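Local coordinates for protein ketosynthase (Streptomyces sp. MSC090213JE08, PDB 6KXD) that probably lengthens an acyl chain carried on acyl carrier protein by decarboxylative condensation with malonyl-ACP, as the ketosynthase of a highly reducing type II polyketide synthase, at residues A[216-221]-A[361-366]. Sequence-based numbering, arbitrary orientation.
Sequences PDVVRP and TINHRE
Two loops of the thiolase-like ketosynthase fold meet here, the one between helix 202-210 and strand 234-242 and the one between strands 357-358 and 381-382, and Arg-220 and Asn-363 do most of the joining. The Asn-363 amide gives its ND2 hydrogen to Val-219 O at 2.7 Å, a nearly straight bond (167°) with the acceptor lying in the amide plane. In return Arg-220 NH1 reaches Asn-363 O at 3.2 Å; that oxygen sits near the guanidinium plane, while the donor stands above the carbonyl plane. The Arg-220 chain gets there by running extended from CG to NE, crossing the Asn-363 side chain at about a right angle. Its flat end is sandwiched: Val-218 CG2 sits over the centre of one face, and the guanidinium of Arg-365 stacks on the other, planes 13° apart and centres 3.6 Å apart. Bends at chi2 and chi3 fold Arg-365 back into this stack; Asp-225, in a long, weak ion pair with Arg-365 NH1, may ease the like charges a little. With an alanine at position 220, Asn-363 O is likely to lose this donor, and Arg-365, its stacking partner gone, to turn more freely. Deeper in, where His-364 NE2 is hydrogen-bonded to Thr-367 OG1, one water donates to both Pro-221 O and Ile-362 O and lies in the His-364 ring plane, 2.9 Å from its ND1.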
loop_
_atom_site.group_PDB
_atom_site.type_symbol
_atom_site.label_atom_id
_atom_site.label_comp_id
_atom_site.label_asym_id
_atom_site.label_seq_id
_atom_site.Cartn_x
_atom_site.Cartn_y
_atom_site.Cartn_z
ATOM N N PRO A 216 -26.159 -8.990 -11.168
ATOM C CA PRO A 216 -27.508 -8.576 -10.814
ATOM C C PRO A 216 -28.138 -9.488 -9.743
ATOM O O PRO A 216 -29.173 -9.127 -9.195
ATOM C CB PRO A 216 -28.286 -8.606 -12.145
ATOM C CG PRO A 216 -27.403 -9.352 -13.137
ATOM C CD PRO A 216 -26.126 -9.757 -12.426
ATOM N N ASP A 217 -27.537 -10.645 -9.449
ATOM C CA ASP A 217 -28.024 -11.511 -8.367
ATOM C C ASP A 217 -26.859 -11.961 -7.486
ATOM O O ASP A 217 -26.643 -11.358 -6.457
ATOM C CB ASP A 217 -28.831 -12.714 -8.870
ATOM C CG ASP A 217 -28.335 -13.301 -10.178
ATOM O OD1 ASP A 217 -27.101 -13.459 -10.333
ATOM O OD2 ASP A 217 -29.192 -13.628 -11.021
ATOM N N VAL A 218 -26.163 -13.029 -7.893
ATOM C CA VAL A 218 -25.149 -13.679 -7.106
ATOM C C VAL A 218 -23.847 -13.830 -7.917
ATOM O O VAL A 218 -23.798 -13.805 -9.180
ATOM C CB VAL A 218 -25.659 -15.036 -6.588
ATOM C CG1 VAL A 218 -26.893 -14.857 -5.690
ATOM C CG2 VAL A 218 -25.953 -16.006 -7.731
ATOM N N VAL A 219 -22.770 -14.000 -7.147
ATOM C CA VAL A 219 -21.434 -14.158 -7.647
ATOM C C VAL A 219 -21.233 -15.634 -7.967
ATOM O O VAL A 219 -21.361 -16.497 -7.074
ATOM C CB VAL A 219 -20.374 -13.680 -6.633
ATOM C CG1 VAL A 219 -18.995 -13.656 -7.274
ATOM C CG2 VAL A 219 -20.736 -12.333 -6.034
ATOM N N ARG A 220 -20.905 -15.907 -9.238
ATOM C CA ARG A 220 -20.724 -17.245 -9.736
ATOM C C ARG A 220 -19.356 -17.413 -10.376
ATOM O O ARG A 220 -19.263 -17.491 -11.603
ATOM C CB ARG A 220 -21.797 -17.564 -10.793
ATOM C CG ARG A 220 -23.230 -17.297 -10.375
ATOM C CD ARG A 220 -24.185 -17.929 -11.394
ATOM N NE ARG A 220 -25.531 -17.427 -11.230
ATOM C CZ ARG A 220 -26.441 -17.971 -10.415
ATOM N NH1 ARG A 220 -26.085 -18.877 -9.516
ATOM N NH2 ARG A 220 -27.701 -17.605 -10.505
ATOM N N PRO A 221 -18.253 -17.441 -9.598
ATOM C CA PRO A 221 -16.925 -17.619 -10.165
ATOM C C PRO A 221 -16.769 -18.931 -10.938
ATOM O O PRO A 221 -17.049 -20.030 -10.431
ATOM C CB PRO A 221 -15.987 -17.559 -8.948
ATOM C CG PRO A 221 -16.763 -16.705 -7.981
ATOM C CD PRO A 221 -18.181 -17.230 -8.145
ATOM N N THR A 361 -16.576 -23.159 -4.213
ATOM C CA THR A 361 -17.086 -22.151 -5.108
ATOM C C THR A 361 -18.606 -22.333 -5.195
ATOM O O THR A 361 -19.081 -23.280 -5.852
ATOM C CB THR A 361 -16.435 -22.252 -6.493
ATOM O OG1 THR A 361 -15.032 -22.426 -6.324
ATOM C CG2 THR A 361 -16.765 -21.059 -7.362
ATOM N N ILE A 362 -19.351 -21.435 -4.545
ATOM C CA ILE A 362 -20.790 -21.535 -4.402
ATOM C C ILE A 362 -21.459 -20.809 -5.575
ATOM O O ILE A 362 -20.787 -20.277 -6.440
ATOM C CB ILE A 362 -21.237 -21.001 -3.024
ATOM C CG1 ILE A 362 -21.230 -19.465 -2.934
ATOM C CG2 ILE A 362 -20.403 -21.647 -1.945
ATOM C CD1 ILE A 362 -21.960 -18.893 -1.711
ATOM N N ASN A 363 -22.795 -20.860 -5.611
ATOM C CA ASN A 363 -23.615 -20.353 -6.702
ATOM C C ASN A 363 -23.153 -20.951 -8.046
ATOM O O ASN A 363 -23.291 -20.313 -9.094
ATOM C CB ASN A 363 -23.619 -18.819 -6.741
ATOM C CG ASN A 363 -23.841 -18.177 -5.387
ATOM O OD1 ASN A 363 -24.671 -18.645 -4.619
ATOM N ND2 ASN A 363 -23.101 -17.118 -5.080
ATOM N N HIS A 364 -22.591 -22.160 -8.016
ATOM C CA HIS A 364 -22.041 -22.788 -9.206
ATOM C C HIS A 364 -23.098 -23.678 -9.871
ATOM O O HIS A 364 -23.455 -24.749 -9.317
ATOM C CB HIS A 364 -20.784 -23.594 -8.889
ATOM C CG HIS A 364 -19.937 -23.837 -10.102
ATOM N ND1 HIS A 364 -19.299 -22.801 -10.762
ATOM C CD2 HIS A 364 -19.631 -24.963 -10.787
ATOM C CE1 HIS A 364 -18.625 -23.289 -11.783
ATOM N NE2 HIS A 364 -18.798 -24.607 -11.816
ATOM N N ARG A 365 -23.572 -23.222 -11.036
ATOM C CA ARG A 365 -24.534 -23.977 -11.878
ATOM C C ARG A 365 -23.760 -24.867 -12.852
ATOM O O ARG A 365 -23.952 -26.053 -12.872
ATOM C CB ARG A 365 -25.455 -23.027 -12.640
ATOM C CG ARG A 365 -26.520 -22.393 -11.764
ATOM C CD ARG A 365 -26.594 -20.897 -11.946
ATOM N NE ARG A 365 -27.568 -20.402 -12.914
ATOM C CZ ARG A 365 -27.375 -19.334 -13.683
ATOM N NH1 ARG A 365 -26.158 -19.020 -14.100
ATOM N NH2 ARG A 365 -28.398 -18.557 -13.995
ATOM N N GLU A 366 -22.836 -24.266 -13.602
ATOM C CA GLU A 366 -22.171 -24.928 -14.705
ATOM C C GLU A 366 -20.803 -24.283 -14.958
ATOM O O GLU A 366 -20.745 -23.079 -15.180
ATOM C CB GLU A 366 -23.070 -24.749 -15.923
ATOM C CG GLU A 366 -22.550 -25.445 -17.162
ATOM C CD GLU A 366 -23.325 -25.099 -18.426
ATOM O OE1 GLU A 366 -24.282 -24.272 -18.367
ATOM O OE2 GLU A 366 -22.960 -25.646 -19.469
HETATM O O HOH W 1 -19.755 -20.377 -9.284
#